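PDB 3X17: endoglucanase, which hydrolyses internal beta-1,4-glucosidic bonds of cellulose, acting as an endoglucanase of glycoside hydrolase family 9. Local coordinates for residues K196-L200 against F385-L390; V403-L407 against F448-E453; A370-V374 against A441-L445; E459-L463 against A554-S558. All blocks are in the same frame, centred on the assembly; numbering follows the deposited sequence.

Following the chain from the N terminus, all four contacts lie in the (alpha/alpha)6-barrel part of the enzyme. Contact 1 joins helix 184-200 to helix 381-390, closing a loop of 184 residues. Contact 3 opens inside that loop, at 370-374, and closes on helix 435-452, so the two cross. Contact 2 begins after contact 1 has closed, on helix 396-418, and ends at 448-453, crossing contact 3 and sharing its helix 435-452. Contact 4 follows in series, tying helix 456-469 to helix 543-558 at the C-terminal end of the chain. Y371 touches I406 and F448, joining contacts 2 and 3, while F385 packs on F448 to link contacts 1 and 2.

Contact 1. Residues K196-L200 against F385-L390; sequences KAYEL and FDYVTL
K196 meets F385 and D386 between helices 184-200 and 381-390 of the (alpha/alpha)6 barrel, where the axes of the two segments approach to 13.6 Å at an angle of 20°. This is a wide gap, bridged here by long side chains, and lysine suits it because an apolar chain carries the charge across. A bend at chi2 (56°) brings K196 CE to the edge of the F385 ring, 3.6 Å from CD2. Beyond it NZ forms a salt bridge with D386 OD1 at 2.8 Å, approached from the syn side and 24° out of the carboxylate plane. NZ bonds equally closely to E199 OE1 (2.7 Å), one turn along its own helix, so the ammonium separates two acids whose like charges would otherwise probably repel; E199 OE1 has a second partner in R287. With an alanine here, D386 OD1 would probably be left without its close cationic partner, though R287 would still pair with E199, and F385 would lose the CE contact at its CD2. L390 CD2 lies 3.5 Å from E199 OE2 and also near K196 NZ. The F385 ring, stacked on F448 on helix 435-452, also receives L200 CD1 at 3.8 Å from its CE2. A water accepts from K196 NZ and donates to T389 OG1, which in turn donates to F385 O; that carbonyl takes T389 N from the opposite face of its plane.

Contact 2. Residues V403-L407 against F448-E453; sequences VQRIL and FAHHLE
I406 and L452 cross at about a right angle between helices 396-418 and 435-452 of the (alpha/alpha)6 barrel, where the axes of the two short segments are 9.5 Å apart at 125°. The methyl L452 CD1 is the meeting point: it lies 3.8 Å from I406 CG2 and also touches CB and CD1 of the same isoleucine, so one leucine branch rests against several carbons of a beta-branched side chain. I406 CG2 stands anti to its own backbone nitrogen while CG1 lies beside that nitrogen (chi1 -69°), which turns CG2 toward the partner helix, while the CG1 branch reaches L452 only through its CD1. V403, a turn earlier, meets L452 at a slant, its CG1 4.2 Å from CD1.

The backbones come nearest at L407 and A449, whose CA atoms are 5.3 Å apart. Alanine suits this place because a small side chain goes with so close a backbone approach, and A449 CB packs 4.1 Å from L407 CD2. Just past the helix end, E453 crosses L407 at about a right angle. The exposed glutamate borders the leucine methyls, its carboxylate nearer to them than its CB. V388 of helix 381-390 touches both V403 and L452 and extends the apolar patch. L407 CD1 lies 3.5 Å from E453 OE2.

Contact 3. Residues A370-V374 against A441-L445; sequences AYAPV and AKGML
P373 and L445 carry the apolar part of this contact, in which the extended loop between helices 354-366 and 381-390 lies against helix 435-452 of the (alpha/alpha)6 barrel; further along the same loop, V377 is a ligand of a bound calcium ion. Their side chains cross at about a right angle, and L445 CD1 lies against the proline backbone, 3.5 Å from P373 CA, as well as beside the ring atoms CB, CG and CD. The rigid ring offers several carbons at once. A441 CB supports it 3.9 Å from P373 CB, where a small side chain lets loop and helix come to 5.4 Å between the CA atoms of P373 and A441. K442 runs alongside the proline, its CG 3.7 Å from P373 CG; the chain serves as a hydrocarbon wall while its NZ bonds to P425 O. Deeper in, V374 CG2 touches M444 SD at 4.1 Å, and the M444 side chain also touches P548 and F551 of helix 543-558.

Tyrosine Y371 combines both kinds of contact. CG lies anti to the backbone nitrogen (chi1 -168°), carrying the ring toward the helix, where its hydroxyl lies 3.6 Å from L445 CD2.

The polar links all pass through water. One water accepts from Y371 OH and donates to L445 O; another accepts from V374 N at 2.9 Å and donates to A441 O at 2.7 Å. A441 O already receives the helical bond from L445 N, so it serves two donors. Such chemistry implies a loop held to the helix by carbon packing, with waters satisfying backbone groups that have no direct protein bond across the interface.

Contact 4. Residues E459-L463 against A554-S558; sequences ERAAL and AHFAS
Between segments 459-463 and 554-558 the nearest CA atoms are those of L463 and F556, 7.6 Å apart, where the two axes, 11.2 Å from each other, make an angle of 115°. F556 fills the gap with its ring, set by a first torsion that places CG beside the backbone nitrogen. L463 CD1 sits over the centre of one face, 4.0 Å from the ring centroid and only 2° off the normal, an almost ideal CH-pi contact. On the opposite face H555 CD2 lies over the centre, 3.6 Å above the plane, so the phenylalanine is held between an aliphatic branch and its own neighbour. The far edge of the ring reaches the backbone of the other helix: CZ is 3.2 Å from E459 O, in the plane of the ring, and 3.4 Å from L463 CB. A flat, apolar side chain suits a buried place between L463 and H555.

The polar side is carried by E459 and H555, whose carboxylate and imidazole planes stand 64° apart. H555 NE2 gives a weak bond to E459 OE1 at 3.3 Å, while ND1 on the same ring is hydrogen-bonded to the hydroxyl of Y201. H450 NE2 also lies close to E459 OE1. A leucine in place of E459 would probably leave H555 NE2 without this acceptor, its ring then held by Y201 at ND1 and by packing on F556. With A462 and H555 both touching L447 of helix 435-452, the contact joins the C-terminal helix 543-558 to helix 456-469, a packing of helices distant in sequence within the (alpha/alpha)6 barrel.

Contact 1. Residues K196-L200 against F385-L390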
loop_
_atom_site.group_PDB
_atom_site.type_symbol
_atom_site.label_atom_id
_atom_site.label_comp_id
_atom_site.label_asym_id
_atom_site.label_seq_id
_atom_site.Cartn_x
_atom_site.Cartn_y
_atom_site.Cartn_z
ATOM N N LYS A 196 -10.090 4.784 -4.192
ATOM C CA LYS A 196 -10.383 5.730 -3.115
ATOM C C LYS A 196 -9.413 6.893 -3.158
ATOM O O LYS A 196 -9.779 8.017 -2.835
ATOM C CB LYS A 196 -10.264 5.005 -1.768
ATOM C CG LYS A 196 -11.007 5.653 -0.643
ATOM C CD LYS A 196 -12.492 5.818 -0.969
ATOM C CE LYS A 196 -13.049 6.982 -0.145
ATOM N NZ LYS A 196 -14.406 7.367 -0.652
ATOM N N ALA A 197 -8.139 6.600 -3.439
ATOM C CA ALA A 197 -7.163 7.646 -3.693
ATOM C C ALA A 197 -7.690 8.612 -4.759
ATOM O O ALA A 197 -7.544 9.830 -4.629
ATOM C CB ALA A 197 -5.835 7.053 -4.143
ATOM N N TYR A 198 -8.168 8.060 -5.866
ATOM C CA TYR A 198 -8.624 8.901 -6.939
ATOM C C TYR A 198 -9.862 9.679 -6.529
ATOM O O TYR A 198 -9.943 10.873 -6.752
ATOM C CB TYR A 198 -8.908 8.130 -8.225
ATOM C CG TYR A 198 -9.602 9.024 -9.248
ATOM C CD1 TYR A 198 -8.861 9.923 -10.033
ATOM C CD2 TYR A 198 -10.991 9.101 -9.299
ATOM C CE1 TYR A 198 -9.489 10.777 -10.932
ATOM C CE2 TYR A 198 -11.631 10.004 -10.150
ATOM C CZ TYR A 198 -10.876 10.834 -10.951
ATOM O OH TYR A 198 -11.511 11.689 -11.791
ATOM N N GLU A 199 -10.801 9.005 -5.883
ATOM C CA GLU A 199 -12.053 9.622 -5.459
ATOM C C GLU A 199 -11.835 10.819 -4.525
ATOM O O GLU A 199 -12.501 11.829 -4.643
ATOM C CB GLU A 199 -12.924 8.582 -4.742
ATOM C CG GLU A 199 -14.354 9.046 -4.486
ATOM C CD GLU A 199 -15.258 7.897 -4.127
ATOM O OE1 GLU A 199 -14.855 7.045 -3.293
ATOM O OE2 GLU A 199 -16.392 7.849 -4.654
ATOM N N LEU A 200 -10.946 10.666 -3.556
ATOM C CA LEU A 200 -10.659 11.725 -2.601
ATOM C C LEU A 200 -9.709 12.780 -3.167
ATOM O O LEU A 200 -9.852 13.945 -2.850
ATOM C CB LEU A 200 -10.105 11.149 -1.278
ATOM C CG LEU A 200 -11.187 10.512 -0.406
ATOM C CD1 LEU A 200 -10.571 9.787 0.813
ATOM C CD2 LEU A 200 -12.255 11.588 0.011
ATOM N N PHE A 385 -16.017 4.126 5.987
ATOM C CA PHE A 385 -15.790 5.466 5.462
ATOM C C PHE A 385 -16.795 5.804 4.377
ATOM O O PHE A 385 -17.262 6.933 4.302
ATOM C CB PHE A 385 -14.360 5.612 4.930
ATOM C CG PHE A 385 -13.956 7.044 4.631
ATOM C CD1 PHE A 385 -13.656 7.939 5.675
ATOM C CD2 PHE A 385 -13.918 7.506 3.322
ATOM C CE1 PHE A 385 -13.352 9.268 5.406
ATOM C CE2 PHE A 385 -13.552 8.816 3.043
ATOM C CZ PHE A 385 -13.259 9.703 4.094
ATOM N N ASP A 386 -17.090 4.839 3.503
ATOM C CA ASP A 386 -17.917 5.107 2.326
ATOM C C ASP A 386 -19.383 5.227 2.723
ATOM O O ASP A 386 -20.113 6.078 2.211
ATOM C CB ASP A 386 -17.752 4.014 1.267
ATOM C CG ASP A 386 -16.522 4.228 0.408
ATOM O OD1 ASP A 386 -15.853 5.277 0.594
ATOM O OD2 ASP A 386 -16.172 3.326 -0.389
ATOM N N TYR A 387 -19.806 4.398 3.665
ATOM C CA TYR A 387 -21.106 4.579 4.292
ATOM C C TYR A 387 -21.325 5.997 4.896
ATOM O O TYR A 387 -22.273 6.692 4.528
ATOM C CB TYR A 387 -21.318 3.533 5.378
ATOM C CG TYR A 387 -22.737 3.533 5.936
ATOM C CD1 TYR A 387 -23.211 4.612 6.695
ATOM C CD2 TYR A 387 -23.565 2.427 5.771
ATOM C CE1 TYR A 387 -24.490 4.602 7.244
ATOM C CE2 TYR A 387 -24.843 2.396 6.326
ATOM C CZ TYR A 387 -25.313 3.497 7.039
ATOM O OH TYR A 387 -26.601 3.468 7.559
ATOM N N VAL A 388 -20.440 6.396 5.819
ATOM C CA VAL A 388 -20.446 7.731 6.407
ATOM C C VAL A 388 -20.398 8.854 5.351
ATOM O O VAL A 388 -21.238 9.755 5.380
ATOM C CB VAL A 388 -19.319 7.900 7.506
ATOM C CG1 VAL A 388 -19.205 9.348 7.943
ATOM C CG2 VAL A 388 -19.616 7.004 8.746
ATOM N N THR A 389 -19.481 8.781 4.385
ATOM C CA THR A 389 -19.273 9.913 3.467
ATOM C C THR A 389 -20.100 9.896 2.193
ATOM O O THR A 389 -20.179 10.905 1.506
ATOM C CB THR A 389 -17.826 10.115 3.092
ATOM O OG1 THR A 389 -17.339 8.946 2.390
ATOM C CG2 THR A 389 -16.997 10.372 4.370
ATOM N N LEU A 390 -20.605 8.731 1.813
ATOM C CA LEU A 390 -21.205 8.585 0.481
ATOM C C LEU A 390 -22.614 8.000 0.529
ATOM O O LEU A 390 -23.380 8.192 -0.403
ATOM C CB LEU A 390 -20.330 7.732 -0.435
ATOM C CG LEU A 390 -19.327 8.378 -1.390
ATOM C CD1 LEU A 390 -18.984 9.810 -1.057
ATOM C CD2 LEU A 390 -18.067 7.513 -1.556
HETATM O O HOH W 1 -15.606 9.572 0.270
#

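Contact 2. Residues V403-L407 against F448-E453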
loop_
_atom_site.group_PDB
_atom_site.type_symbol
_atom_site.label_atom_id
_atom_site.label_comp_id
_atom_site.label_asym_id
_atom_site.label_seq_id
_atom_site.Cartn_x
_atom_site.Cartn_y
_atom_site.Cartn_z
ATOM N N VAL A 403 -18.993 6.640 12.577
ATOM C CA VAL A 403 -18.179 7.843 12.731
ATOM C C VAL A 403 -17.274 7.687 13.944
ATOM O O VAL A 403 -16.058 7.890 13.858
ATOM C CB VAL A 403 -19.044 9.153 12.834
ATOM C CG1 VAL A 403 -18.209 10.299 13.368
ATOM C CG2 VAL A 403 -19.599 9.556 11.457
ATOM N N GLN A 404 -17.885 7.365 15.083
ATOM C CA GLN A 404 -17.156 7.153 16.335
ATOM C C GLN A 404 -15.994 6.134 16.199
ATOM O O GLN A 404 -14.899 6.353 16.728
ATOM C CB GLN A 404 -18.146 6.699 17.422
ATOM C CG GLN A 404 -17.485 6.037 18.630
ATOM C CD GLN A 404 -17.844 4.562 18.796
ATOM O OE1 GLN A 404 -17.264 3.869 19.645
ATOM N NE2 GLN A 404 -18.806 4.073 18.000
ATOM N N ARG A 405 -16.235 5.013 15.514
ATOM C CA ARG A 405 -15.163 4.060 15.248
ATOM C C ARG A 405 -14.053 4.632 14.372
ATOM O O ARG A 405 -12.868 4.430 14.650
ATOM C CB ARG A 405 -15.721 2.752 14.694
ATOM C CG ARG A 405 -16.800 2.175 15.585
ATOM C CD ARG A 405 -16.644 0.696 15.799
ATOM N NE ARG A 405 -16.835 0.328 17.198
ATOM C CZ ARG A 405 -18.011 0.087 17.784
ATOM N NH1 ARG A 405 -19.164 0.213 17.114
ATOM N NH2 ARG A 405 -18.034 -0.271 19.067
ATOM N N ILE A 406 -14.421 5.451 13.392
ATOM C CA ILE A 406 -13.415 6.076 12.539
ATOM C C ILE A 406 -12.499 7.002 13.349
ATOM O O ILE A 406 -11.266 6.966 13.200
ATOM C CB ILE A 406 -14.062 6.828 11.362
ATOM C CG1 ILE A 406 -14.697 5.832 10.395
ATOM C CG2 ILE A 406 -13.025 7.688 10.629
ATOM C CD1 ILE A 406 -15.524 6.465 9.272
ATOM N N LEU A 407 -13.093 7.787 14.252
ATOM C CA LEU A 407 -12.307 8.742 15.040
ATOM C C LEU A 407 -11.477 8.059 16.122
ATOM O O LEU A 407 -10.331 8.454 16.393
ATOM C CB LEU A 407 -13.194 9.846 15.635
ATOM C CG LEU A 407 -14.032 10.643 14.608
ATOM C CD1 LEU A 407 -15.044 11.517 15.369
ATOM C CD2 LEU A 407 -13.153 11.529 13.696
ATOM N N PHE A 448 -8.465 9.428 7.133
ATOM C CA PHE A 448 -9.932 9.280 7.106
ATOM C C PHE A 448 -10.557 10.193 8.185
ATOM O O PHE A 448 -11.548 10.874 7.932
ATOM C CB PHE A 448 -10.364 7.843 7.376
ATOM C CG PHE A 448 -10.220 6.903 6.185
ATOM C CD1 PHE A 448 -10.020 7.391 4.897
ATOM C CD2 PHE A 448 -10.317 5.533 6.363
ATOM C CE1 PHE A 448 -9.899 6.518 3.808
ATOM C CE2 PHE A 448 -10.237 4.648 5.268
ATOM C CZ PHE A 448 -10.023 5.148 3.997
ATOM N N ALA A 449 -9.996 10.138 9.386
ATOM C CA ALA A 449 -10.464 10.917 10.525
ATOM C C ALA A 449 -10.279 12.413 10.263
ATOM O O ALA A 449 -11.221 13.192 10.379
ATOM C CB ALA A 449 -9.710 10.481 11.824
ATOM N N HIS A 450 -9.112 12.773 9.758
ATOM C CA HIS A 450 -8.853 14.122 9.281
ATOM C C HIS A 450 -9.919 14.613 8.304
ATOM O O HIS A 450 -10.249 15.801 8.273
ATOM C CB HIS A 450 -7.475 14.202 8.624
ATOM C CG HIS A 450 -7.138 15.565 8.094
ATOM N ND1 HIS A 450 -6.959 16.660 8.917
ATOM C CD2 HIS A 450 -6.981 16.018 6.826
ATOM C CE1 HIS A 450 -6.626 17.709 8.182
ATOM N NE2 HIS A 450 -6.683 17.359 6.908
ATOM N N HIS A 451 -10.416 13.712 7.471
ATOM C CA HIS A 451 -11.385 14.097 6.471
ATOM C C HIS A 451 -12.757 14.402 7.110
ATOM O O HIS A 451 -13.497 15.275 6.632
ATOM C CB HIS A 451 -11.505 13.018 5.400
ATOM C CG HIS A 451 -12.371 13.415 4.249
ATOM N ND1 HIS A 451 -13.747 13.278 4.273
ATOM C CD2 HIS A 451 -12.076 14.034 3.081
ATOM C CE1 HIS A 451 -14.258 13.773 3.157
ATOM N NE2 HIS A 451 -13.267 14.253 2.424
ATOM N N LEU A 452 -13.087 13.692 8.192
ATOM C CA LEU A 452 -14.367 13.914 8.893
ATOM C C LEU A 452 -14.313 15.157 9.788
ATOM O O LEU A 452 -15.317 15.837 9.996
ATOM C CB LEU A 452 -14.710 12.710 9.764
ATOM C CG LEU A 452 -15.027 11.368 9.092
ATOM C CD1 LEU A 452 -15.519 10.471 10.168
ATOM C CD2 LEU A 452 -16.092 11.517 7.993
ATOM N N GLU A 453 -13.108 15.465 10.249
ATOM C CA GLU A 453 -12.856 16.354 11.369
ATOM C C GLU A 453 -11.405 16.831 11.200
ATOM O O GLU A 453 -10.465 16.149 11.636
ATOM C CB GLU A 453 -12.988 15.556 12.665
ATOM C CG GLU A 453 -13.384 16.331 13.896
ATOM C CD GLU A 453 -13.542 15.409 15.121
ATOM O OE1 GLU A 453 -12.505 15.020 15.731
ATOM O OE2 GLU A 453 -14.697 15.032 15.434
#

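Contact 3. Residues A370-V374 against A441-L445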
loop_
_atom_site.group_PDB
_atom_site.type_symbol
_atom_site.label_atom_id
_atom_site.label_comp_id
_atom_site.label_asym_id
_atom_site.label_seq_id
_atom_site.Cartn_x
_atom_site.Cartn_y
_atom_site.Cartn_z
ATOM N N ALA A 370 -14.671 -5.450 13.088
ATOM C CA ALA A 370 -13.664 -4.627 13.771
ATOM C C ALA A 370 -13.133 -3.537 12.830
ATOM O O ALA A 370 -13.062 -3.739 11.603
ATOM C CB ALA A 370 -12.499 -5.496 14.307
ATOM N N TYR A 371 -12.853 -2.362 13.405
ATOM C CA TYR A 371 -12.280 -1.249 12.670
ATOM C C TYR A 371 -10.758 -1.356 12.702
ATOM O O TYR A 371 -10.134 -1.321 13.765
ATOM C CB TYR A 371 -12.720 0.114 13.256
ATOM C CG TYR A 371 -12.370 1.289 12.352
ATOM C CD1 TYR A 371 -13.119 1.569 11.230
ATOM C CD2 TYR A 371 -11.232 2.054 12.580
ATOM C CE1 TYR A 371 -12.803 2.627 10.397
ATOM C CE2 TYR A 371 -10.876 3.065 11.734
ATOM C CZ TYR A 371 -11.697 3.388 10.671
ATOM O OH TYR A 371 -11.355 4.425 9.837
ATOM N N ALA A 372 -10.152 -1.514 11.542
ATOM C CA ALA A 372 -8.717 -1.793 11.524
ATOM C C ALA A 372 -8.141 -1.238 10.237
ATOM O O ALA A 372 -8.903 -0.899 9.324
ATOM C CB ALA A 372 -8.470 -3.291 11.647
ATOM N N PRO A 373 -6.814 -1.025 10.198
ATOM C CA PRO A 373 -6.212 -0.451 8.984
ATOM C C PRO A 373 -6.567 -1.400 7.826
ATOM O O PRO A 373 -6.718 -2.600 8.046
ATOM C CB PRO A 373 -4.708 -0.514 9.270
ATOM C CG PRO A 373 -4.591 -0.569 10.789
ATOM C CD PRO A 373 -5.857 -1.167 11.316
ATOM N N VAL A 374 -6.846 -0.852 6.656
ATOM C CA VAL A 374 -7.262 -1.658 5.503
ATOM C C VAL A 374 -6.200 -2.686 5.166
ATOM O O VAL A 374 -4.995 -2.356 5.098
ATOM C CB VAL A 374 -7.505 -0.745 4.289
ATOM C CG1 VAL A 374 -7.597 -1.567 3.000
ATOM C CG2 VAL A 374 -8.762 0.103 4.545
ATOM N N ALA A 441 -1.036 2.253 5.840
ATOM C CA ALA A 441 -2.466 1.991 6.017
ATOM C C ALA A 441 -2.979 2.688 7.283
ATOM O O ALA A 441 -4.132 3.103 7.326
ATOM C CB ALA A 441 -2.731 0.484 6.112
ATOM N N LYS A 442 -2.153 2.736 8.328
ATOM C CA LYS A 442 -2.477 3.522 9.520
ATOM C C LYS A 442 -2.441 5.027 9.255
ATOM O O LYS A 442 -3.228 5.778 9.829
ATOM C CB LYS A 442 -1.555 3.178 10.696
ATOM C CG LYS A 442 -1.829 1.828 11.323
ATOM C CD LYS A 442 -0.736 1.474 12.381
ATOM C CE LYS A 442 -1.204 0.280 13.251
ATOM N NZ LYS A 442 -0.219 -0.060 14.346
ATOM N N GLY A 443 -1.538 5.451 8.373
ATOM C CA GLY A 443 -1.576 6.786 7.812
ATOM C C GLY A 443 -2.922 7.087 7.184
ATOM O O GLY A 443 -3.502 8.164 7.385
ATOM N N MET A 444 -3.420 6.118 6.428
ATOM C CA MET A 444 -4.744 6.206 5.814
ATOM C C MET A 444 -5.867 6.371 6.855
ATOM O O MET A 444 -6.741 7.169 6.647
ATOM C CB MET A 444 -5.017 4.991 4.908
ATOM C CG MET A 444 -6.310 5.104 4.080
ATOM S SD MET A 444 -6.779 3.510 3.355
ATOM C CE MET A 444 -5.419 3.215 2.236
ATOM N N LEU A 445 -5.833 5.654 7.973
ATOM C CA LEU A 445 -6.868 5.871 8.995
ATOM C C LEU A 445 -6.808 7.266 9.623
ATOM O O LEU A 445 -7.859 7.875 9.876
ATOM C CB LEU A 445 -6.880 4.794 10.088
ATOM C CG LEU A 445 -6.922 3.326 9.648
ATOM C CD1 LEU A 445 -6.786 2.433 10.867
ATOM C CD2 LEU A 445 -8.168 2.994 8.833
HETATM O O HOH W 2 -9.563 6.281 11.015
HETATM O O HOH W 3 -6.233 1.944 6.163
#

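Contact 4. Residues E459-L463 against A554-S558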
loop_
_atom_site.group_PDB
_atom_site.type_symbol
_atom_site.label_atom_id
_atom_site.label_comp_id
_atom_site.label_asym_id
_atom_site.label_seq_id
_atom_site.Cartn_x
_atom_site.Cartn_y
_atom_site.Cartn_z
ATOM N N GLU A 459 -2.719 14.929 10.043
ATOM C CA GLU A 459 -2.082 15.090 8.749
ATOM C C GLU A 459 -0.557 15.056 8.866
ATOM O O GLU A 459 0.146 14.441 8.035
ATOM C CB GLU A 459 -2.545 16.393 8.115
ATOM C CG GLU A 459 -2.371 16.450 6.612
ATOM C CD GLU A 459 -3.009 17.698 6.003
ATOM O OE1 GLU A 459 -4.244 17.746 5.910
ATOM O OE2 GLU A 459 -2.285 18.654 5.682
ATOM N N ARG A 460 -0.050 15.630 9.948
ATOM C CA ARG A 460 1.373 15.516 10.224
ATOM C C ARG A 460 1.760 14.048 10.455
ATOM O O ARG A 460 2.772 13.585 9.927
ATOM C CB ARG A 460 1.820 16.386 11.408
ATOM C CG ARG A 460 3.343 16.267 11.692
ATOM C CD ARG A 460 3.784 17.124 12.893
ATOM N NE ARG A 460 3.434 16.497 14.173
ATOM C CZ ARG A 460 2.524 16.972 15.031
ATOM N NH1 ARG A 460 1.872 18.101 14.752
ATOM N NH2 ARG A 460 2.259 16.315 16.164
ATOM N N ALA A 461 0.971 13.341 11.263
ATOM C CA ALA A 461 1.270 11.953 11.570
ATOM C C ALA A 461 1.224 11.089 10.314
ATOM O O ALA A 461 1.990 10.152 10.197
ATOM C CB ALA A 461 0.330 11.401 12.654
ATOM N N ALA A 462 0.292 11.373 9.403
ATOM C CA ALA A 462 0.228 10.668 8.133
ATOM C C ALA A 462 1.469 10.980 7.296
ATOM O O ALA A 462 2.090 10.073 6.719
ATOM C CB ALA A 462 -1.045 11.055 7.366
ATOM N N LEU A 463 1.839 12.252 7.210
ATOM C CA LEU A 463 3.037 12.621 6.445
ATOM C C LEU A 463 4.243 11.852 6.968
ATOM O O LEU A 463 5.116 11.432 6.198
ATOM C CB LEU A 463 3.332 14.121 6.544
ATOM C CG LEU A 463 4.612 14.612 5.864
ATOM C CD1 LEU A 463 4.580 14.239 4.345
ATOM C CD2 LEU A 463 4.687 16.138 6.003
ATOM N N ALA A 554 -0.915 10.604 -2.618
ATOM C CA ALA A 554 -1.874 11.439 -3.348
ATOM C C ALA A 554 -2.431 12.574 -2.461
ATOM O O ALA A 554 -2.609 13.699 -2.926
ATOM C CB ALA A 554 -3.004 10.598 -3.922
ATOM N N HIS A 555 -2.654 12.291 -1.178
ATOM C CA HIS A 555 -3.019 13.336 -0.234
ATOM C C HIS A 555 -2.017 14.506 -0.246
ATOM O O HIS A 555 -2.402 15.672 -0.312
ATOM C CB HIS A 555 -3.168 12.786 1.183
ATOM C CG HIS A 555 -3.574 13.833 2.184
ATOM N ND1 HIS A 555 -4.892 14.068 2.527
ATOM C CD2 HIS A 555 -2.838 14.751 2.860
ATOM C CE1 HIS A 555 -4.946 15.076 3.381
ATOM N NE2 HIS A 555 -3.717 15.509 3.599
ATOM N N PHE A 556 -0.728 14.199 -0.212
ATOM C CA PHE A 556 0.249 15.257 -0.126
ATOM C C PHE A 556 0.681 15.828 -1.478
ATOM O O PHE A 556 1.307 16.882 -1.527
ATOM C CB PHE A 556 1.426 14.805 0.726
ATOM C CG PHE A 556 1.081 14.666 2.185
ATOM C CD1 PHE A 556 0.911 15.792 2.970
ATOM C CD2 PHE A 556 0.757 13.430 2.725
ATOM C CE1 PHE A 556 0.576 15.676 4.311
ATOM C CE2 PHE A 556 0.428 13.304 4.055
ATOM C CZ PHE A 556 0.362 14.443 4.865
ATOM N N ALA A 557 0.253 15.206 -2.571
ATOM C CA ALA A 557 0.529 15.720 -3.908
ATOM C C ALA A 557 -0.524 16.747 -4.299
ATOM O O ALA A 557 -0.342 17.479 -5.256
ATOM C CB ALA A 557 0.524 14.599 -4.926
ATOM N N SER A 558 -1.636 16.756 -3.610
ATOM C CA SER A 558 -2.685 17.630 -4.036
ATOM C C SER A 558 -2.951 18.799 -3.092
ATOM O O SER A 558 -3.392 19.844 -3.503
ATOM C CB SER A 558 -3.950 16.834 -4.292
ATOM O OG SER A 558 -4.294 16.110 -3.174
#